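Local structure of probable glutamine-binding lipoprotein GlnH (GLNBP) (Mycobacterium tuberculosis, 6H20) at residues I47-D58 against S113-T121; L131-L139 against V247-R258. The protein binds aspartate, glutamate and asparagine as a solute-binding lipoprotein, probably sensing aspartate to control protein kinase G and glutamate metabolism. One frame throughout, in Å; residues are numbered along the deposited sequence.

Contact 1: I47-D58 against S113-T121; sequences IRARGRLIVGLD and SQVDIVVKT. With ASN (asparagine), chain B.
Two parallel neighbours in the central sheet of one lobe of a periplasmic-binding-protein fold, strands 53-57 and 117-118, pair here, with V55 opposite I117 and G56 opposite V118. The ladder runs from G56 N to I117 O at 2.8 Å, nearly straight at 171°, and from V119 N to G56 O. At its start I54 O takes D116 N at 2.9 Å and, more weakly, I117 N. On one face V55 and I117 lie side by side and point the same way, while L53 CD2 meets I117 CD1. On the other, V115 CG1 lies 3.9 Å from G56 CA, close against the bare glycine backbone.

D116 carries the polar end. With CG anti to its own carbonyl carbon (chi1 -61°), the carboxylate reaches across to R50 of helix 45-50 and I54 of strand 53-57. D116 OD2 accepts I54 N on its anti side at 2.8 Å, an almost straight bond. D116 OD1 receives R50 NH2 at 3.0 Å on its syn side in a salt bridge, guanidinium and carboxylate being nearly coplanar, 24° apart. A water accepts from R50 NE and donates to both R52 O and D116 OD2, so this carboxylate is gripped by three donors. The aliphatic I47 CG1 packs against OD1 from the helix.

At the other end K120 crosses D58 at about a right angle, and NZ forms a weak salt bridge with D58 OD2; OD1 of that aspartate is held by G60 N. Beyond it, T121 grips the bound asparagine twice: its O accepts the ligand amino N at 2.7 Å, and OG1 donates to ligand OD1. Sheet strands whose C-terminal ends run into ligand-binding loops occur in the lobes of periplasmic binding proteins, family 3 among them.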
loop_
_atom_site.group_PDB
_atom_site.type_symbol
_atom_site.label_atom_id
_atom_site.label_comp_id
_atom_site.label_asym_id
_atom_site.label_seq_id
_atom_site.Cartn_x
_atom_site.Cartn_y
_atom_site.Cartn_z
ATOM N N ILE A 47 -5.134 -17.799 15.311
ATOM C CA ILE A 47 -5.370 -17.789 13.871
ATOM C C ILE A 47 -5.482 -19.214 13.356
ATOM O O ILE A 47 -6.407 -19.560 12.612
ATOM C CB ILE A 47 -4.253 -17.013 13.153
ATOM C CG1 ILE A 47 -4.338 -15.522 13.494
ATOM C CG2 ILE A 47 -4.335 -17.236 11.650
ATOM C CD1 ILE A 47 -3.094 -14.732 13.112
ATOM N N ARG A 48 -4.544 -20.068 13.766
ATOM C CA ARG A 48 -4.555 -21.456 13.329
ATOM C C ARG A 48 -5.857 -22.145 13.714
ATOM O O ARG A 48 -6.428 -22.898 12.915
ATOM C CB ARG A 48 -3.355 -22.183 13.941
ATOM C CG ARG A 48 -2.793 -23.293 13.080
ATOM C CD ARG A 48 -1.462 -23.779 13.628
ATOM N NE ARG A 48 -1.514 -23.994 15.074
ATOM C CZ ARG A 48 -0.772 -23.331 15.959
ATOM N NH1 ARG A 48 0.083 -22.398 15.552
ATOM N NH2 ARG A 48 -0.890 -23.597 17.256
ATOM N N ALA A 49 -6.359 -21.879 14.926
ATOM C CA ALA A 49 -7.610 -22.487 15.366
ATOM C C ALA A 49 -8.800 -21.967 14.576
ATOM O O ALA A 49 -9.800 -22.681 14.425
ATOM C CB ALA A 49 -7.824 -22.241 16.859
ATOM N N ARG A 50 -8.728 -20.730 14.084
ATOM C CA ARG A 50 -9.796 -20.208 13.238
ATOM C C ARG A 50 -9.756 -20.786 11.831
ATOM O O ARG A 50 -10.718 -20.598 11.077
ATOM C CB ARG A 50 -9.768 -18.677 13.182
ATOM C CG ARG A 50 -10.291 -17.995 14.441
ATOM C CD ARG A 50 -10.517 -16.506 14.223
ATOM N NE ARG A 50 -9.258 -15.764 14.144
ATOM C CZ ARG A 50 -8.591 -15.307 15.200
ATOM N NH1 ARG A 50 -9.061 -15.509 16.424
ATOM N NH2 ARG A 50 -7.453 -14.643 15.033
ATOM N N GLY A 51 -8.678 -21.484 11.468
ATOM C CA GLY A 51 -8.618 -22.230 10.232
ATOM C C GLY A 51 -8.153 -21.440 9.033
ATOM O O GLY A 51 -7.907 -22.037 7.975
ATOM N N ARG A 52 -8.024 -20.124 9.160
ATOM C CA ARG A 52 -7.569 -19.303 8.047
ATOM C C ARG A 52 -7.102 -17.957 8.576
ATOM O O ARG A 52 -7.544 -17.500 9.638
ATOM C CB ARG A 52 -8.664 -19.097 6.987
ATOM C CG ARG A 52 -9.699 -18.030 7.341
ATOM C CD ARG A 52 -10.655 -18.490 8.439
ATOM N NE ARG A 52 -11.856 -17.659 8.482
ATOM C CZ ARG A 52 -12.717 -17.644 9.497
ATOM N NH1 ARG A 52 -12.506 -18.420 10.555
ATOM N NH2 ARG A 52 -13.785 -16.858 9.455
ATOM N N LEU A 53 -6.196 -17.342 7.822
ATOM C CA LEU A 53 -5.744 -15.979 8.062
ATOM C C LEU A 53 -6.697 -15.017 7.366
ATOM O O LEU A 53 -6.997 -15.190 6.180
ATOM C CB LEU A 53 -4.339 -15.813 7.480
ATOM C CG LEU A 53 -3.662 -14.447 7.591
ATOM C CD1 LEU A 53 -3.290 -14.180 9.052
ATOM C CD2 LEU A 53 -2.416 -14.367 6.698
ATOM N N ILE A 54 -7.191 -14.022 8.103
ATOM C CA ILE A 54 -8.121 -13.036 7.552
ATOM C C ILE A 54 -7.329 -11.783 7.206
ATOM O O ILE A 54 -6.716 -11.159 8.083
ATOM C CB ILE A 54 -9.271 -12.734 8.522
ATOM C CG1 ILE A 54 -10.017 -14.030 8.853
ATOM C CG2 ILE A 54 -10.211 -11.688 7.924
ATOM C CD1 ILE A 54 -11.003 -13.906 10.002
ATOM N N VAL A 55 -7.337 -11.430 5.917
ATOM C CA VAL A 55 -6.446 -10.427 5.345
ATOM C C VAL A 55 -7.285 -9.280 4.803
ATOM O O VAL A 55 -8.178 -9.499 3.980
ATOM C CB VAL A 55 -5.607 -11.037 4.209
ATOM C CG1 VAL A 55 -4.694 -9.981 3.573
ATOM C CG2 VAL A 55 -4.789 -12.217 4.717
ATOM N N GLY A 56 -6.955 -8.058 5.219
ATOM C CA GLY A 56 -7.627 -6.875 4.706
ATOM C C GLY A 56 -6.900 -6.325 3.495
ATOM O O GLY A 56 -5.684 -6.104 3.535
ATOM N N LEU A 57 -7.649 -6.113 2.419
ATOM C CA LEU A 57 -7.127 -5.553 1.171
ATOM C C LEU A 57 -8.332 -5.206 0.306
ATOM O O LEU A 57 -9.467 -5.196 0.790
ATOM C CB LEU A 57 -6.132 -6.501 0.492
ATOM C CG LEU A 57 -6.435 -7.999 0.372
ATOM C CD1 LEU A 57 -7.664 -8.283 -0.502
ATOM C CD2 LEU A 57 -5.197 -8.728 -0.164
ATOM N N ASP A 58 -8.107 -4.922 -0.973
ATOM C CA ASP A 58 -9.237 -4.611 -1.853
ATOM C C ASP A 58 -8.979 -5.208 -3.227
ATOM O O ASP A 58 -8.054 -6.004 -3.419
ATOM C CB ASP A 58 -9.518 -3.103 -1.905
ATOM C CG ASP A 58 -8.504 -2.328 -2.755
ATOM O OD1 ASP A 58 -7.562 -2.915 -3.324
ATOM O OD2 ASP A 58 -8.667 -1.102 -2.855
ATOM N N SER A 113 -10.226 -5.237 15.336
ATOM C CA SER A 113 -9.896 -6.658 15.221
ATOM C C SER A 113 -10.794 -7.369 14.211
ATOM O O SER A 113 -11.224 -8.505 14.421
ATOM C CB SER A 113 -9.908 -7.354 16.586
ATOM O OG SER A 113 -8.917 -6.793 17.423
ATOM N N GLN A 114 -11.080 -6.691 13.095
ATOM C CA GLN A 114 -11.879 -7.272 12.027
ATOM C C GLN A 114 -11.050 -8.069 11.027
ATOM O O GLN A 114 -11.624 -8.815 10.228
ATOM C CB GLN A 114 -12.651 -6.177 11.290
ATOM C CG GLN A 114 -13.667 -5.449 12.150
ATOM C CD GLN A 114 -14.379 -4.355 11.379
ATOM O OE1 GLN A 114 -13.807 -3.749 10.477
ATOM N NE2 GLN A 114 -15.633 -4.100 11.731
ATOM N N VAL A 115 -9.722 -7.918 11.044
ATOM C CA VAL A 115 -8.816 -8.720 10.236
ATOM C C VAL A 115 -7.608 -9.033 11.099
ATOM O O VAL A 115 -7.322 -8.340 12.076
ATOM C CB VAL A 115 -8.353 -7.990 8.953
ATOM C CG1 VAL A 115 -9.538 -7.664 8.051
ATOM C CG2 VAL A 115 -7.589 -6.716 9.302
ATOM N N ASP A 116 -6.885 -10.091 10.723
ATOM C CA ASP A 116 -5.621 -10.363 11.400
ATOM C C ASP A 116 -4.537 -9.399 10.926
ATOM O O ASP A 116 -3.754 -8.883 11.738
ATOM C CB ASP A 116 -5.172 -11.801 11.137
ATOM C CG ASP A 116 -6.158 -12.840 11.649
ATOM O OD1 ASP A 116 -6.499 -12.810 12.856
ATOM O OD2 ASP A 116 -6.573 -13.715 10.856
ATOM N N ILE A 117 -4.453 -9.173 9.619
ATOM C CA ILE A 117 -3.441 -8.298 9.044
ATOM C C ILE A 117 -4.062 -7.519 7.895
ATOM O O ILE A 117 -5.052 -7.947 7.291
ATOM C CB ILE A 117 -2.188 -9.057 8.542
ATOM C CG1 ILE A 117 -2.537 -10.008 7.391
ATOM C CG2 ILE A 117 -1.523 -9.817 9.698
ATOM C CD1 ILE A 117 -1.326 -10.753 6.816
ATOM N N VAL A 118 -3.490 -6.352 7.619
ATOM C CA VAL A 118 -3.771 -5.596 6.397
ATOM C C VAL A 118 -2.516 -5.672 5.543
ATOM O O VAL A 118 -1.422 -5.329 6.006
ATOM C CB VAL A 118 -4.124 -4.133 6.704
ATOM C CG1 VAL A 118 -4.121 -3.289 5.424
ATOM C CG2 VAL A 118 -5.491 -4.036 7.388
ATOM N N VAL A 119 -2.655 -6.156 4.318
ATOM C CA VAL A 119 -1.580 -6.109 3.326
ATOM C C VAL A 119 -2.188 -5.365 2.148
ATOM O O VAL A 119 -2.848 -5.957 1.282
ATOM C CB VAL A 119 -1.058 -7.490 2.920
ATOM C CG1 VAL A 119 0.248 -7.347 2.130
ATOM C CG2 VAL A 119 -0.818 -8.379 4.154
ATOM N N LYS A 120 -2.047 -4.041 2.168
ATOM C CA LYS A 120 -2.699 -3.187 1.178
ATOM C C LYS A 120 -1.900 -1.905 1.062
ATOM O O LYS A 120 -2.309 -0.855 1.576
ATOM C CB LYS A 120 -4.152 -2.898 1.577
ATOM C CG LYS A 120 -4.944 -2.275 0.419
ATOM C CD LYS A 120 -6.145 -1.492 0.920
ATOM C CE LYS A 120 -6.946 -0.853 -0.216
ATOM N NZ LYS A 120 -6.124 -0.272 -1.316
ATOM N N THR A 121 -0.746 -2.011 0.404
ATOM C CA THR A 121 0.173 -0.901 0.140
ATOM C C THR A 121 0.259 0.091 1.306
ATOM O O THR A 121 0.204 1.303 1.120
ATOM C CB THR A 121 -0.175 -0.186 -1.186
ATOM O OG1 THR A 121 -1.498 0.389 -1.135
ATOM C CG2 THR A 121 -0.105 -1.163 -2.363
HETATM N N ASN B . 0.746 3.846 0.281
HETATM C CA ASN B . -0.177 4.974 0.389
HETATM C C ASN B . -0.852 4.945 1.749
HETATM O O ASN B . -1.839 5.668 1.976
HETATM C CB ASN B . -1.216 4.938 -0.733
HETATM C CG ASN B . -2.173 3.778 -0.608
HETATM O OD1 ASN B . -1.927 2.809 0.104
HETATM N ND2 ASN B . -3.295 3.891 -1.279
HETATM O OXT ASN B . -0.393 4.180 2.625
HETATM O O HOH W 1 -7.985 -15.829 11.690
#

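Contact 2: L131-L139 against V247-R258; sequences LVNFSTVYL and VRFVNGTLERIR
T136 meets helix 244-259 with every branch of its side chain. Its CB stands 3.6 Å from R258 NH2. From there CG2 turns to the amide of N251, and T136 OG1, set between the backbone N and the carbonyl carbon (chi1 56°), accepts R258 NH2 at 2.8 Å. T136 OG1 also lies 3.5 Å from L254 CD1 and shares a water with N251 O and R258 NH1.

The backbone of this residue is held too: T136 N donates to N251 OD1 at 2.7 Å, tilted 29° from the amide carbonyl plane. R258 spends NH2 on two acceptors, for besides the threonine hydroxyl it reaches V137 O at 2.8 Å. Both lie near the guanidinium plane, although the nitrogen sits well above the carbonyl plane of V137. The extended chain from CG to NE lets the arginine, a full turn beyond L254, reach across to the loop.

Van der Waals contacts line the rest of the helix face. V247 CG2 touches N133 CG at 3.6 Å, V250 CG1 meets S135 CB, and L254 CD2 packs against Y138 CB. S135 OG donates to T136 O and is also hydrogen-bonded to V237 N of strand 232-240.

A helix packed over a strand and the loop leaving it, here with N251 and R258 bonded to the loop backbone, belongs to the layered alpha/beta architecture of a periplasmic-binding-protein lobe.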
loop_
_atom_site.group_PDB
_atom_site.type_symbol
_atom_site.label_atom_id
_atom_site.label_comp_id
_atom_site.label_asym_id
_atom_site.label_seq_id
_atom_site.Cartn_x
_atom_site.Cartn_y
_atom_site.Cartn_z
ATOM N N LEU A 131 -1.791 4.320 16.286
ATOM C CA LEU A 131 -3.057 3.604 16.236
ATOM C C LEU A 131 -2.933 2.121 15.917
ATOM O O LEU A 131 -3.775 1.343 16.372
ATOM C CB LEU A 131 -3.988 4.247 15.195
ATOM C CG LEU A 131 -4.207 5.745 15.363
ATOM C CD1 LEU A 131 -5.008 6.294 14.192
ATOM C CD2 LEU A 131 -4.915 6.019 16.684
ATOM N N VAL A 132 -1.943 1.709 15.121
ATOM C CA VAL A 132 -1.766 0.312 14.747
ATOM C C VAL A 132 -0.284 -0.029 14.796
ATOM O O VAL A 132 0.579 0.849 14.851
ATOM C CB VAL A 132 -2.319 0.004 13.338
ATOM C CG1 VAL A 132 -3.799 0.362 13.250
ATOM C CG2 VAL A 132 -1.522 0.755 12.265
ATOM N N ASN A 133 0.009 -1.323 14.754
ATOM C CA ASN A 133 1.381 -1.786 14.632
ATOM C C ASN A 133 1.704 -2.125 13.177
ATOM O O ASN A 133 0.823 -2.245 12.329
ATOM C CB ASN A 133 1.622 -2.997 15.531
ATOM C CG ASN A 133 2.876 -2.852 16.326
ATOM O OD1 ASN A 133 3.923 -2.547 15.763
ATOM N ND2 ASN A 133 2.783 -3.025 17.639
ATOM N N PHE A 134 2.995 -2.296 12.901
ATOM C CA PHE A 134 3.441 -2.651 11.559
ATOM C C PHE A 134 4.606 -3.622 11.645
ATOM O O PHE A 134 5.431 -3.556 12.561
ATOM C CB PHE A 134 3.961 -1.443 10.767
ATOM C CG PHE A 134 2.897 -0.453 10.374
ATOM C CD1 PHE A 134 2.101 -0.669 9.250
ATOM C CD2 PHE A 134 2.719 0.710 11.101
ATOM C CE1 PHE A 134 1.131 0.257 8.870
ATOM C CE2 PHE A 134 1.748 1.639 10.739
ATOM C CZ PHE A 134 0.957 1.416 9.612
ATOM N N SER A 135 4.681 -4.502 10.651
ATOM C CA SER A 135 5.876 -5.280 10.369
ATOM C C SER A 135 6.998 -4.370 9.879
ATOM O O SER A 135 6.823 -3.166 9.666
ATOM C CB SER A 135 5.600 -6.279 9.246
ATOM O OG SER A 135 5.432 -5.605 8.000
ATOM N N THR A 136 8.173 -4.977 9.695
ATOM C CA THR A 136 9.242 -4.319 8.959
ATOM C C THR A 136 8.807 -4.053 7.514
ATOM O O THR A 136 7.784 -4.553 7.025
ATOM C CB THR A 136 10.499 -5.185 8.950
ATOM O OG1 THR A 136 10.196 -6.481 8.409
ATOM C CG2 THR A 136 11.070 -5.326 10.369
ATOM N N VAL A 137 9.613 -3.255 6.814
ATOM C CA VAL A 137 9.250 -2.808 5.468
ATOM C C VAL A 137 9.380 -3.962 4.485
ATOM O O VAL A 137 10.431 -4.610 4.405
ATOM C CB VAL A 137 10.156 -1.640 5.051
ATOM C CG1 VAL A 137 9.877 -1.219 3.597
ATOM C CG2 VAL A 137 10.014 -0.474 6.012
ATOM N N TYR A 138 8.323 -4.204 3.693
ATOM C CA TYR A 138 8.387 -5.249 2.676
ATOM C C TYR A 138 8.485 -4.730 1.244
ATOM O O TYR A 138 8.753 -5.521 0.329
ATOM C CB TYR A 138 7.219 -6.251 2.818
ATOM C CG TYR A 138 5.849 -5.735 2.425
ATOM C CD1 TYR A 138 5.413 -5.785 1.107
ATOM C CD2 TYR A 138 4.983 -5.223 3.390
ATOM C CE1 TYR A 138 4.153 -5.325 0.762
ATOM C CE2 TYR A 138 3.713 -4.762 3.050
ATOM C CZ TYR A 138 3.318 -4.809 1.723
ATOM O OH TYR A 138 2.070 -4.350 1.392
ATOM N N LEU A 139 8.316 -3.430 1.031
ATOM C CA LEU A 139 8.511 -2.833 -0.283
ATOM C C LEU A 139 8.593 -1.338 -0.051
ATOM O O LEU A 139 7.838 -0.808 0.764
ATOM C CB LEU A 139 7.315 -3.143 -1.194
ATOM C CG LEU A 139 7.454 -2.709 -2.656
ATOM C CD1 LEU A 139 8.535 -3.515 -3.341
ATOM C CD2 LEU A 139 6.123 -2.900 -3.379
ATOM N N VAL A 247 3.227 -9.247 15.164
ATOM C CA VAL A 247 4.286 -8.446 14.545
ATOM C C VAL A 247 5.566 -9.266 14.420
ATOM O O VAL A 247 6.181 -9.333 13.346
ATOM C CB VAL A 247 4.529 -7.152 15.343
ATOM C CG1 VAL A 247 5.699 -6.369 14.730
ATOM C CG2 VAL A 247 3.264 -6.312 15.402
ATOM N N ARG A 248 6.000 -9.883 15.530
ATOM C CA ARG A 248 7.207 -10.703 15.478
ATOM C C ARG A 248 7.051 -11.854 14.495
ATOM O O ARG A 248 7.985 -12.164 13.751
ATOM C CB ARG A 248 7.575 -11.222 16.870
ATOM C CG ARG A 248 7.812 -10.120 17.875
ATOM C CD ARG A 248 8.299 -10.716 19.191
ATOM N NE ARG A 248 8.370 -9.720 20.258
ATOM C CZ ARG A 248 9.401 -8.900 20.445
ATOM N NH1 ARG A 248 10.450 -8.951 19.630
ATOM N NH2 ARG A 248 9.379 -8.021 21.443
ATOM N N PHE A 249 5.877 -12.494 14.472
ATOM C CA PHE A 249 5.654 -13.603 13.551
ATOM C C PHE A 249 5.795 -13.147 12.103
ATOM O O PHE A 249 6.525 -13.767 11.314
ATOM C CB PHE A 249 4.270 -14.235 13.780
ATOM C CG PHE A 249 4.059 -15.499 12.997
ATOM C CD1 PHE A 249 3.682 -15.453 11.649
ATOM C CD2 PHE A 249 4.291 -16.736 13.590
ATOM C CE1 PHE A 249 3.522 -16.621 10.923
ATOM C CE2 PHE A 249 4.133 -17.899 12.875
ATOM C CZ PHE A 249 3.754 -17.847 11.539
ATOM N N VAL A 250 5.089 -12.073 11.728
ATOM C CA VAL A 250 5.169 -11.574 10.354
ATOM C C VAL A 250 6.592 -11.152 10.016
ATOM O O VAL A 250 7.074 -11.378 8.901
ATOM C CB VAL A 250 4.161 -10.428 10.142
ATOM C CG1 VAL A 250 4.354 -9.789 8.774
ATOM C CG2 VAL A 250 2.726 -10.958 10.279
ATOM N N ASN A 251 7.302 -10.562 10.972
ATOM C CA ASN A 251 8.681 -10.194 10.679
ATOM C C ASN A 251 9.540 -11.423 10.423
ATOM O O ASN A 251 10.486 -11.358 9.626
ATOM C CB ASN A 251 9.243 -9.304 11.790
ATOM C CG ASN A 251 8.647 -7.911 11.742
ATOM O OD1 ASN A 251 8.095 -7.515 10.709
ATOM N ND2 ASN A 251 8.773 -7.155 12.824
ATOM N N GLY A 252 9.218 -12.548 11.074
ATOM C CA GLY A 252 9.866 -13.801 10.730
ATOM C C GLY A 252 9.594 -14.221 9.294
ATOM O O GLY A 252 10.512 -14.633 8.572
ATOM N N THR A 253 8.331 -14.119 8.855
ATOM C CA THR A 253 8.006 -14.408 7.460
ATOM C C THR A 253 8.799 -13.514 6.524
ATOM O O THR A 253 9.322 -13.977 5.499
ATOM C CB THR A 253 6.507 -14.207 7.198
ATOM O OG1 THR A 253 5.748 -15.042 8.084
ATOM C CG2 THR A 253 6.173 -14.586 5.757
ATOM N N LEU A 254 8.886 -12.223 6.848
ATOM C CA LEU A 254 9.607 -11.324 5.956
ATOM C C LEU A 254 11.095 -11.660 5.907
ATOM O O LEU A 254 11.701 -11.617 4.834
ATOM C CB LEU A 254 9.356 -9.866 6.342
ATOM C CG LEU A 254 7.885 -9.462 6.186
ATOM C CD1 LEU A 254 7.649 -8.004 6.580
ATOM C CD2 LEU A 254 7.360 -9.735 4.758
ATOM N N GLU A 255 11.705 -12.008 7.048
ATOM C CA GLU A 255 13.088 -12.491 7.011
ATOM C C GLU A 255 13.216 -13.712 6.113
ATOM O O GLU A 255 14.154 -13.812 5.306
ATOM C CB GLU A 255 13.582 -12.847 8.417
ATOM C CG GLU A 255 13.855 -11.653 9.332
ATOM C CD GLU A 255 15.187 -10.978 9.048
ATOM O OE1 GLU A 255 16.001 -11.523 8.261
ATOM O OE2 GLU A 255 15.425 -9.900 9.630
ATOM N N ARG A 256 12.275 -14.655 6.224
ATOM C CA ARG A 256 12.333 -15.829 5.358
ATOM C C ARG A 256 12.304 -15.441 3.886
ATOM O O ARG A 256 13.168 -15.867 3.112
ATOM C CB ARG A 256 11.206 -16.808 5.664
ATOM C CG ARG A 256 11.331 -18.038 4.782
ATOM C CD ARG A 256 10.251 -19.051 5.054
ATOM N NE ARG A 256 8.877 -18.572 4.877
ATOM C CZ ARG A 256 8.266 -18.433 3.699
ATOM N NH1 ARG A 256 8.917 -18.682 2.566
ATOM N NH2 ARG A 256 6.997 -18.037 3.654
ATOM N N ILE A 257 11.322 -14.634 3.476
ATOM C CA ILE A 257 11.168 -14.389 2.040
ATOM C C ILE A 257 12.261 -13.478 1.489
ATOM O O ILE A 257 12.606 -13.567 0.303
ATOM C CB ILE A 257 9.748 -13.922 1.665
ATOM C CG1 ILE A 257 9.452 -12.526 2.218
ATOM C CG2 ILE A 257 8.720 -14.949 2.103
ATOM C CD1 ILE A 257 8.141 -11.913 1.640
ATOM N N ARG A 258 12.823 -12.583 2.311
ATOM C CA ARG A 258 13.941 -11.780 1.813
ATOM C C ARG A 258 15.161 -12.635 1.515
ATOM O O ARG A 258 15.971 -12.277 0.653
ATOM C CB ARG A 258 14.338 -10.696 2.812
ATOM C CG ARG A 258 13.301 -9.605 2.995
ATOM C CD ARG A 258 13.919 -8.446 3.752
ATOM N NE ARG A 258 12.926 -7.529 4.299
ATOM C CZ ARG A 258 12.377 -7.640 5.510
ATOM N NH1 ARG A 258 12.704 -8.647 6.322
ATOM N NH2 ARG A 258 11.491 -6.741 5.913
HETATM O O HOH W 2 11.525 -8.815 9.126
#

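Contact 1 closes before contact 2 opens along the chain, and their centres are 14 Å apart. Strand 232-240 joins them within one mixed sheet: it pairs antiparallel with strand 117-118 of contact 1 and with strand 132-134 of contact 2. They also touch directly, V119 CG1 lying 3.6 Å from the hydroxyl OH of Y138, which is hydrogen-bonded to D78 of helix 77-90. That helix packs against side chains from both contacts. Contact 1 thus supplies interior strands whose continuation leads to the asparagine site at T121, while contact 2 fastens helix 244-259 to the same lobe, the nearest atoms of its F134 side chain about 8 Å from the ligand.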